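Side-chain contacts in competence damage-inducible protein A (Enterobacter cloacae subsp. cloacae, PDB 5VU3), which is of unknown function but belongs to the CinA family, some members of which deamidate nicotinamide mononucleotide: residues A35-G40 / S67-I72; F130-G135 / L161-T166; S141-S146 / V157-A162. All coordinates share one frame; numbering follows the deposited sequence.

Contact 1 of 3, residues A35-G40 / S67-I72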
loop_
_atom_site.group_PDB
_atom_site.type_symbol
_atom_site.label_atom_id
_atom_site.label_comp_id
_atom_site.label_asym_id
_atom_site.label_seq_id
_atom_site.Cartn_x
_atom_site.Cartn_y
_atom_site.Cartn_z
ATOM N N ALA A 35 6.046 -1.922 -5.670
ATOM C CA ALA A 35 5.605 -3.244 -5.242
ATOM C C ALA A 35 6.355 -3.589 -3.965
ATOM O O ALA A 35 7.589 -3.651 -3.970
ATOM C CB ALA A 35 5.861 -4.290 -6.331
ATOM N N GLU A 36 5.621 -3.814 -2.877
ATOM C CA GLU A 36 6.216 -4.005 -1.556
ATOM C C GLU A 36 5.933 -5.400 -1.034
ATOM O O GLU A 36 4.771 -5.802 -0.949
ATOM C CB GLU A 36 5.664 -3.003 -0.540
ATOM C CG GLU A 36 5.905 -1.562 -0.880
ATOM C CD GLU A 36 5.204 -0.653 0.111
ATOM O OE1 GLU A 36 5.495 -0.763 1.322
ATOM O OE2 GLU A 36 4.342 0.135 -0.324
ATOM N N SER A 37 6.994 -6.117 -0.642
ATOM C CA SER A 37 6.872 -7.420 0.016
ATOM C C SER A 37 7.775 -7.430 1.249
ATOM O O SER A 37 8.845 -8.035 1.227
ATOM C CB SER A 37 7.216 -8.553 -0.927
ATOM O OG SER A 37 6.931 -9.786 -0.299
ATOM N N CYS A 38 7.323 -6.736 2.302
ATOM C CA CYS A 38 7.775 -6.793 3.697
ATOM C C CYS A 38 7.575 -5.439 4.367
ATOM O O CYS A 38 7.491 -5.375 5.595
ATOM C CB CYS A 38 9.229 -7.262 3.877
ATOM S SG CYS A 38 10.540 -6.082 3.555
ATOM N N THR A 39 7.446 -4.362 3.587
ATOM C CA THR A 39 7.225 -3.038 4.174
ATOM C C THR A 39 5.747 -2.707 4.380
ATOM O O THR A 39 5.436 -1.714 5.052
ATOM C CB THR A 39 7.899 -1.957 3.321
ATOM O OG1 THR A 39 7.547 -2.128 1.942
ATOM C CG2 THR A 39 9.416 -2.067 3.454
ATOM N N GLY A 40 4.831 -3.515 3.840
ATOM C CA GLY A 40 3.436 -3.475 4.257
ATOM C C GLY A 40 2.630 -2.272 3.812
ATOM O O GLY A 40 1.561 -2.018 4.372
ATOM N N SER A 67 2.722 -17.150 -4.064
ATOM C CA SER A 67 1.720 -17.408 -5.091
ATOM C C SER A 67 1.154 -16.117 -5.668
ATOM O O SER A 67 0.850 -16.055 -6.862
ATOM C CB SER A 67 0.600 -18.276 -4.521
ATOM O OG SER A 67 0.202 -17.812 -3.245
ATOM N N ALA A 68 1.011 -15.077 -4.847
ATOM C CA ALA A 68 0.528 -13.803 -5.371
ATOM C C ALA A 68 1.581 -13.130 -6.239
ATOM O O ALA A 68 1.242 -12.477 -7.232
ATOM C CB ALA A 68 0.109 -12.883 -4.228
ATOM N N LYS A 69 2.861 -13.250 -5.873
ATOM C CA LYS A 69 3.917 -12.748 -6.748
ATOM C C LYS A 69 3.865 -13.438 -8.107
ATOM O O LYS A 69 4.020 -12.792 -9.148
ATOM C CB LYS A 69 5.292 -12.945 -6.102
ATOM C CG LYS A 69 5.580 -12.047 -4.903
ATOM C CD LYS A 69 6.969 -12.309 -4.332
ATOM C CE LYS A 69 7.188 -11.573 -3.004
ATOM N NZ LYS A 69 6.337 -12.080 -1.888
ATOM N N GLU A 70 3.627 -14.751 -8.119
ATOM C CA GLU A 70 3.568 -15.469 -9.391
ATOM C C GLU A 70 2.325 -15.095 -10.185
ATOM O O GLU A 70 2.395 -14.880 -11.401
ATOM C CB GLU A 70 3.603 -16.976 -9.148
ATOM C CG GLU A 70 4.804 -17.433 -8.359
ATOM C CD GLU A 70 4.699 -18.880 -7.933
ATOM O OE1 GLU A 70 3.564 -19.368 -7.767
ATOM O OE2 GLU A 70 5.750 -19.530 -7.771
ATOM N N ARG A 71 1.179 -15.004 -9.517
ATOM C CA ARG A 71 -0.074 -14.813 -10.236
ATOM C C ARG A 71 -0.273 -13.360 -10.662
ATOM O O ARG A 71 -0.682 -13.095 -11.801
ATOM C CB ARG A 71 -1.231 -15.286 -9.360
ATOM C CG ARG A 71 -2.485 -15.664 -10.109
ATOM C CD ARG A 71 -3.580 -16.020 -9.118
ATOM N NE ARG A 71 -3.706 -14.996 -8.084
ATOM C CZ ARG A 71 -3.293 -15.148 -6.829
ATOM N NH1 ARG A 71 -2.731 -16.293 -6.456
ATOM N NH2 ARG A 71 -3.434 -14.158 -5.955
ATOM N N ILE A 72 0.015 -12.411 -9.772
ATOM C CA ILE A 72 -0.219 -11.001 -10.078
ATOM C C ILE A 72 0.945 -10.413 -10.862
ATOM O O ILE A 72 0.749 -9.694 -11.847
ATOM C CB ILE A 72 -0.471 -10.200 -8.788
ATOM C CG1 ILE A 72 -1.655 -10.775 -8.010
ATOM C CG2 ILE A 72 -0.697 -8.726 -9.119
ATOM C CD1 ILE A 72 -1.905 -10.074 -6.698
#
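With OG of S37 turned anti to the backbone N (chi1 -173°), the hydroxyl leaves the strand toward the helix and meets K69. The lysine sets out beside its own backbone N, runs extended as far as CE and bends only at the last torsion (chi4 67°), which folds NZ round onto the serine. The single hydrogen bond of the contact results, from K69 NZ to S37 OG at 2.9 Å. It is met at a steep angle on the lysine side: CE-NZ-OG is about 91°, tighter than tetrahedral, so K69 CE also sits close, 3.3 Å from S37 OG and 3.7 Å from S37 CB. The serine is modelled in two conformers, and this bond belongs to the one described.

The CA atoms of S37 and K69 are 9.1 Å apart, so the long lysine chain spans almost the whole gap between strand 32-37 and helix 66-73. M94 and S111 pack along it, while NZ also donates a weak hydrogen bond to S65 O. On the other side of the strand E36 points into the turn, where T39 OG1 donates to the anti lone pair of E36 OE1. The same carboxylate takes amide hydrogens from G41, L43 and S44, at the beginning of helix 42-49.

S37 OG also bonds V63 O, on the neighbouring parallel strand 57-63. Since that carbonyl can only accept, in this conformer the hydroxyl donates its hydrogen bond to V63 O and accepts from K69. The ammonium group, buried with the serine, thus ends among oxygen atoms, and a short chain of hydrogen bonds from K69 through S37 to V63 joins helix, strand end and neighbouring strand at the C-terminal edge of the parallel part of the sheet.

Contact 2 of 3, residues F130-G135 / L161-T166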
loop_
_atom_site.group_PDB
_atom_site.type_symbol
_atom_site.label_atom_id
_atom_site.label_comp_id
_atom_site.label_asym_id
_atom_site.label_seq_id
_atom_site.Cartn_x
_atom_site.Cartn_y
_atom_site.Cartn_z
ATOM N N PHE A 130 16.237 -5.061 -3.010
ATOM C CA PHE A 130 15.630 -3.901 -3.645
ATOM C C PHE A 130 15.866 -3.956 -5.144
ATOM O O PHE A 130 16.933 -4.381 -5.589
ATOM C CB PHE A 130 16.228 -2.592 -3.096
ATOM C CG PHE A 130 16.037 -2.413 -1.618
ATOM C CD1 PHE A 130 16.907 -2.995 -0.718
ATOM C CD2 PHE A 130 14.983 -1.653 -1.134
ATOM C CE1 PHE A 130 16.725 -2.831 0.651
ATOM C CE2 PHE A 130 14.794 -1.490 0.224
ATOM C CZ PHE A 130 15.667 -2.070 1.116
ATOM N N ALA A 131 14.875 -3.521 -5.918
ATOM C CA ALA A 131 15.056 -3.291 -7.342
ATOM C C ALA A 131 14.534 -1.903 -7.688
ATOM O O ALA A 131 13.463 -1.493 -7.222
ATOM C CB ALA A 131 14.341 -4.353 -8.201
ATOM N N TRP A 132 15.302 -1.181 -8.501
ATOM C CA TRP A 132 14.862 0.079 -9.085
ATOM C C TRP A 132 14.915 -0.081 -10.597
ATOM O O TRP A 132 15.992 -0.287 -11.162
ATOM C CB TRP A 132 15.738 1.255 -8.637
ATOM C CG TRP A 132 15.864 1.463 -7.140
ATOM C CD1 TRP A 132 15.132 2.322 -6.363
ATOM C CD2 TRP A 132 16.795 0.820 -6.254
ATOM N NE1 TRP A 132 15.547 2.245 -5.049
ATOM C CE2 TRP A 132 16.572 1.337 -4.960
ATOM C CE3 TRP A 132 17.804 -0.133 -6.432
ATOM C CZ2 TRP A 132 17.309 0.918 -3.851
ATOM C CZ3 TRP A 132 18.534 -0.546 -5.328
ATOM C CH2 TRP A 132 18.287 -0.017 -4.057
ATOM N N ASN A 133 13.756 -0.013 -11.241
ATOM C CA ASN A 133 13.643 -0.070 -12.693
ATOM C C ASN A 133 13.325 1.341 -13.175
ATOM O O ASN A 133 12.252 1.878 -12.879
ATOM C CB ASN A 133 12.569 -1.075 -13.119
ATOM C CG ASN A 133 12.459 -1.216 -14.622
ATOM O OD1 ASN A 133 12.548 -0.232 -15.352
ATOM N ND2 ASN A 133 12.237 -2.443 -15.095
ATOM N N ILE A 134 14.259 1.938 -13.905
ATOM C CA ILE A 134 14.098 3.276 -14.454
ATOM C C ILE A 134 14.061 3.140 -15.967
ATOM O O ILE A 134 15.093 2.890 -16.600
ATOM C CB ILE A 134 15.226 4.219 -14.014
ATOM C CG1 ILE A 134 15.136 4.508 -12.513
ATOM C CG2 ILE A 134 15.145 5.511 -14.791
ATOM C CD1 ILE A 134 16.397 5.121 -11.929
ATOM N N GLY A 135 12.879 3.294 -16.551
ATOM C CA GLY A 135 12.758 3.225 -18.002
ATOM C C GLY A 135 13.188 1.906 -18.613
ATOM O O GLY A 135 13.586 1.877 -19.782
ATOM N N LEU A 161 13.967 5.013 -1.063
ATOM C CA LEU A 161 13.736 6.358 -1.575
ATOM C C LEU A 161 15.044 7.107 -1.785
ATOM O O LEU A 161 15.204 7.815 -2.788
ATOM C CB LEU A 161 12.835 7.127 -0.603
ATOM C CG LEU A 161 11.393 6.604 -0.539
ATOM C CD1 LEU A 161 10.699 7.092 0.743
ATOM C CD2 LEU A 161 10.624 7.053 -1.778
ATOM N N ALA A 162 15.977 6.996 -0.832
ATOM C CA ALA A 162 17.238 7.725 -0.939
ATOM C C ALA A 162 18.026 7.276 -2.159
ATOM O O ALA A 162 18.613 8.100 -2.875
ATOM C CB ALA A 162 18.068 7.527 0.331
ATOM N N GLU A 163 18.049 5.968 -2.410
ATOM C CA GLU A 163 18.745 5.454 -3.580
ATOM C C GLU A 163 18.110 5.949 -4.871
ATOM O O GLU A 163 18.818 6.335 -5.805
ATOM C CB GLU A 163 18.763 3.928 -3.529
ATOM C CG GLU A 163 19.652 3.386 -2.426
ATOM C CD GLU A 163 20.990 4.107 -2.381
ATOM O OE1 GLU A 163 21.857 3.769 -3.214
ATOM O OE2 GLU A 163 21.168 5.010 -1.527
ATOM N N LEU A 164 16.776 5.928 -4.951
ATOM C CA LEU A 164 16.115 6.388 -6.169
ATOM C C LEU A 164 16.396 7.861 -6.424
ATOM O O LEU A 164 16.634 8.266 -7.568
ATOM C CB LEU A 164 14.606 6.149 -6.093
ATOM C CG LEU A 164 13.868 6.514 -7.391
ATOM C CD1 LEU A 164 14.501 5.794 -8.590
ATOM C CD2 LEU A 164 12.367 6.202 -7.313
ATOM N N VAL A 165 16.360 8.684 -5.371
ATOM C CA VAL A 165 16.658 10.107 -5.532
ATOM C C VAL A 165 18.040 10.287 -6.146
ATOM O O VAL A 165 18.227 11.052 -7.099
ATOM C CB VAL A 165 16.538 10.841 -4.183
ATOM C CG1 VAL A 165 17.191 12.214 -4.274
ATOM C CG2 VAL A 165 15.074 10.981 -3.795
ATOM N N THR A 166 19.028 9.569 -5.610
ATOM C CA THR A 166 20.381 9.640 -6.150
ATOM C C THR A 166 20.418 9.210 -7.609
ATOM O O THR A 166 21.050 9.870 -8.442
ATOM C CB THR A 166 21.318 8.767 -5.319
ATOM O OG1 THR A 166 21.344 9.249 -3.971
ATOM C CG2 THR A 166 22.731 8.803 -5.896
#
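Strand 130-134 and helix 161-166 run in nearly the same direction, W132 facing L164: their axes make an angle of 30° and come within 9.8 Å. The CA atoms of W132 and L164, at 7.1 Å, are the nearest pair. Alternation along the strand sends W132 and I134 to the helix, while A131 and N133 face helix 88-101 on the opposite side of the sheet.

W132 carries most of the contact. Its indole, set beside the backbone N (chi1 -56°), reaches toward the helix so that the six-membered ring meets E163 and the pyrrole part meets L164. E163 touches with its aliphatic stem: CB is 3.4 Å from W132 CZ2, a close fit, and CG is 3.7 Å from the same atom. At the other end of the indole, W132 CD1 lies 3.9 Å from L164 CB, the two side chains running alongside one another, head to tail. L164 continues beyond the tryptophan with its CD1 branch, which packs on I134 CD1 at 3.9 Å. I134, partly exposed, closes the patch at the C-terminal end of the strand, and L21 of helix 14-28 and I108 of the central strand cover more of L164.

This is an antiparallel strand of the mixed sheet packed against the C-terminal helix 149-167, part of one outer layer of an alpha/beta/alpha sandwich. Across the two segments the contact is apolar packing, while the indole N-H is satisfied by S160 O, one turn back on the same helix, and K167 makes a cation-pi contact with the ring. The bond to S160 O limits the rotation of the indole. Separately, the chi2 bend of E163 carries its carboxylate away from the strand while its hydrocarbon part stays against the indole.

Contact 3 of 3, residues S141-S146 / V157-A162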
loop_
_atom_site.group_PDB
_atom_site.type_symbol
_atom_site.label_atom_id
_atom_site.label_comp_id
_atom_site.label_asym_id
_atom_site.label_seq_id
_atom_site.Cartn_x
_atom_site.Cartn_y
_atom_site.Cartn_z
ATOM N N SER A 141 19.904 -4.320 -5.125
ATOM C CA SER A 141 20.827 -4.408 -4.002
ATOM C C SER A 141 20.274 -5.372 -2.966
ATOM O O SER A 141 19.083 -5.697 -2.952
ATOM C CB SER A 141 21.073 -3.037 -3.366
ATOM O OG SER A 141 19.876 -2.538 -2.820
ATOM N N ARG A 142 21.165 -5.817 -2.087
ATOM C CA ARG A 142 20.842 -6.731 -1.001
ATOM C C ARG A 142 21.383 -6.119 0.279
ATOM O O ARG A 142 22.579 -5.828 0.363
ATOM C CB ARG A 142 21.458 -8.114 -1.249
ATOM C CG ARG A 142 21.305 -9.079 -0.088
ATOM C CD ARG A 142 22.023 -10.392 -0.380
ATOM N NE ARG A 142 21.248 -11.233 -1.283
ATOM C CZ ARG A 142 20.373 -12.150 -0.881
ATOM N NH1 ARG A 142 20.169 -12.351 0.416
ATOM N NH2 ARG A 142 19.705 -12.870 -1.777
ATOM N N VAL A 143 20.509 -5.898 1.262
ATOM C CA VAL A 143 20.865 -5.154 2.467
ATOM C C VAL A 143 20.454 -5.943 3.700
ATOM O O VAL A 143 19.405 -6.599 3.712
ATOM C CB VAL A 143 20.211 -3.757 2.490
ATOM C CG1 VAL A 143 20.657 -2.971 3.722
ATOM C CG2 VAL A 143 20.532 -2.982 1.218
ATOM N N LEU A 144 21.285 -5.885 4.738
ATOM C CA LEU A 144 20.931 -6.393 6.054
ATOM C C LEU A 144 20.706 -5.206 6.980
ATOM O O LEU A 144 21.636 -4.429 7.221
ATOM C CB LEU A 144 22.024 -7.300 6.613
ATOM C CG LEU A 144 21.773 -7.726 8.057
ATOM C CD1 LEU A 144 20.620 -8.719 8.104
ATOM C CD2 LEU A 144 23.023 -8.334 8.679
ATOM N N PHE A 145 19.485 -5.077 7.495
ATOM C CA PHE A 145 19.122 -4.031 8.448
ATOM C C PHE A 145 19.071 -4.592 9.867
ATOM O O PHE A 145 18.607 -5.717 10.085
ATOM C CB PHE A 145 17.758 -3.431 8.107
ATOM C CG PHE A 145 17.704 -2.735 6.779
ATOM C CD1 PHE A 145 18.153 -1.427 6.650
ATOM C CD2 PHE A 145 17.185 -3.384 5.659
ATOM C CE1 PHE A 145 18.098 -0.775 5.430
ATOM C CE2 PHE A 145 17.123 -2.743 4.437
ATOM C CZ PHE A 145 17.583 -1.434 4.319
ATOM N N SER A 146 19.508 -3.791 10.835
ATOM C CA SER A 146 19.435 -4.189 12.235
ATOM C C SER A 146 18.075 -3.826 12.832
ATOM O O SER A 146 17.318 -3.019 12.283
ATOM C CB SER A 146 20.549 -3.520 13.048
ATOM O OG SER A 146 20.314 -2.123 13.170
ATOM N N VAL A 157 12.257 1.500 3.833
ATOM C CA VAL A 157 11.518 2.532 3.111
ATOM C C VAL A 157 12.424 3.718 2.809
ATOM O O VAL A 157 12.480 4.208 1.673
ATOM C CB VAL A 157 10.271 2.954 3.908
ATOM C CG1 VAL A 157 9.679 4.251 3.337
ATOM C CG2 VAL A 157 9.233 1.835 3.884
ATOM N N HIS A 158 13.156 4.169 3.799
ATOM C CA HIS A 158 14.072 5.279 3.622
ATOM C C HIS A 158 15.134 4.960 2.599
ATOM O O HIS A 158 15.404 5.719 1.748
ATOM C CB HIS A 158 14.692 5.697 4.955
ATOM C CG HIS A 158 15.687 6.818 4.874
ATOM N ND1 HIS A 158 16.969 6.645 4.440
ATOM C CD2 HIS A 158 15.577 8.124 5.185
ATOM C CE1 HIS A 158 17.610 7.789 4.500
ATOM N NE2 HIS A 158 16.782 8.706 4.937
ATOM N N TYR A 159 15.710 3.787 2.719
ATOM C CA TYR A 159 16.782 3.392 1.811
ATOM C C TYR A 159 16.295 3.328 0.363
ATOM O O TYR A 159 16.982 3.807 -0.546
ATOM C CB TYR A 159 17.372 2.050 2.262
ATOM C CG TYR A 159 18.376 1.437 1.309
ATOM C CD1 TYR A 159 19.736 1.716 1.417
ATOM C CD2 TYR A 159 17.967 0.550 0.317
ATOM C CE1 TYR A 159 20.657 1.148 0.547
ATOM C CE2 TYR A 159 18.876 -0.022 -0.550
ATOM C CZ TYR A 159 20.215 0.279 -0.436
ATOM O OH TYR A 159 21.105 -0.298 -1.310
ATOM N N SER A 160 15.103 2.763 0.128
ATOM C CA SER A 160 14.604 2.666 -1.244
ATOM C C SER A 160 14.432 4.045 -1.861
ATOM O O SER A 160 14.738 4.250 -3.043
ATOM C CB SER A 160 13.281 1.891 -1.292
ATOM O OG SER A 160 12.204 2.633 -0.728
ATOM N N LEU A 161 13.967 5.013 -1.063
ATOM C CA LEU A 161 13.736 6.358 -1.575
ATOM C C LEU A 161 15.044 7.107 -1.785
ATOM O O LEU A 161 15.204 7.815 -2.788
ATOM C CB LEU A 161 12.835 7.127 -0.603
ATOM C CG LEU A 161 11.393 6.604 -0.539
ATOM C CD1 LEU A 161 10.699 7.092 0.743
ATOM C CD2 LEU A 161 10.624 7.053 -1.778
ATOM N N ALA A 162 15.977 6.996 -0.832
ATOM C CA ALA A 162 17.238 7.725 -0.939
ATOM C C ALA A 162 18.026 7.276 -2.159
ATOM O O ALA A 162 18.613 8.100 -2.875
ATOM C CB ALA A 162 18.068 7.527 0.331
#
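The C-terminal half of strand 137-144 and the residues after it face helix 149-167 across a wide gap, with CA atoms 9.5 Å apart at V143 and Y159, and the tyrosine ring fills it. Y159, its CG anti to the backbone N (chi1 173°), reaches out from the helix to lie against three side chains. V143 CG2 comes from the opposite direction and sits over one face of the ring, a CH-pi contact 4.1 Å from the centroid and 29° off the normal. The ring's far end meets S141: OG lies in the ring plane at its edge and hydrogen-bonds Y159 OH at 3.0 Å, either hydroxyl being able to donate. The F145 ring crosses the tyrosine side chain at about a right angle and puts its edge, CZ, 4.1 Å from Y159 CB; V143 CG1 lies over the rim of one face of that phenylalanine. F130 meets the tyrosine ring as well.

S141, V143 and F145, every second residue of the strand and its continuation, all turn to the helix. This is a beta-hairpin, strands 127-134 and 137-144, roofed by the following helix at the outer edge of a three-layer alpha/beta/alpha sandwich.

In the fold
From the N terminus, contact 1 comes first: strand 32-37 leads through helix 42-49 and strand 57-63 to helix 66-73, and the loop is finished before the others begin. Contact 2 opens on strand 127-134 and contact 3 on the next strand, 137-144; contact 3 opens after contact 2 and ends on an overlapping part of the same helix, 149-167, L161 and A162 being common to both. Their centres are 11 Å apart, and W132 CH2 touches Y159 CE2 at 3.6 Å. Contact 1 works on the other face of the sheet, yet its turn reaches the same helix, where T39 packs on V157. Together they tie helices on both faces to one mixed sheet.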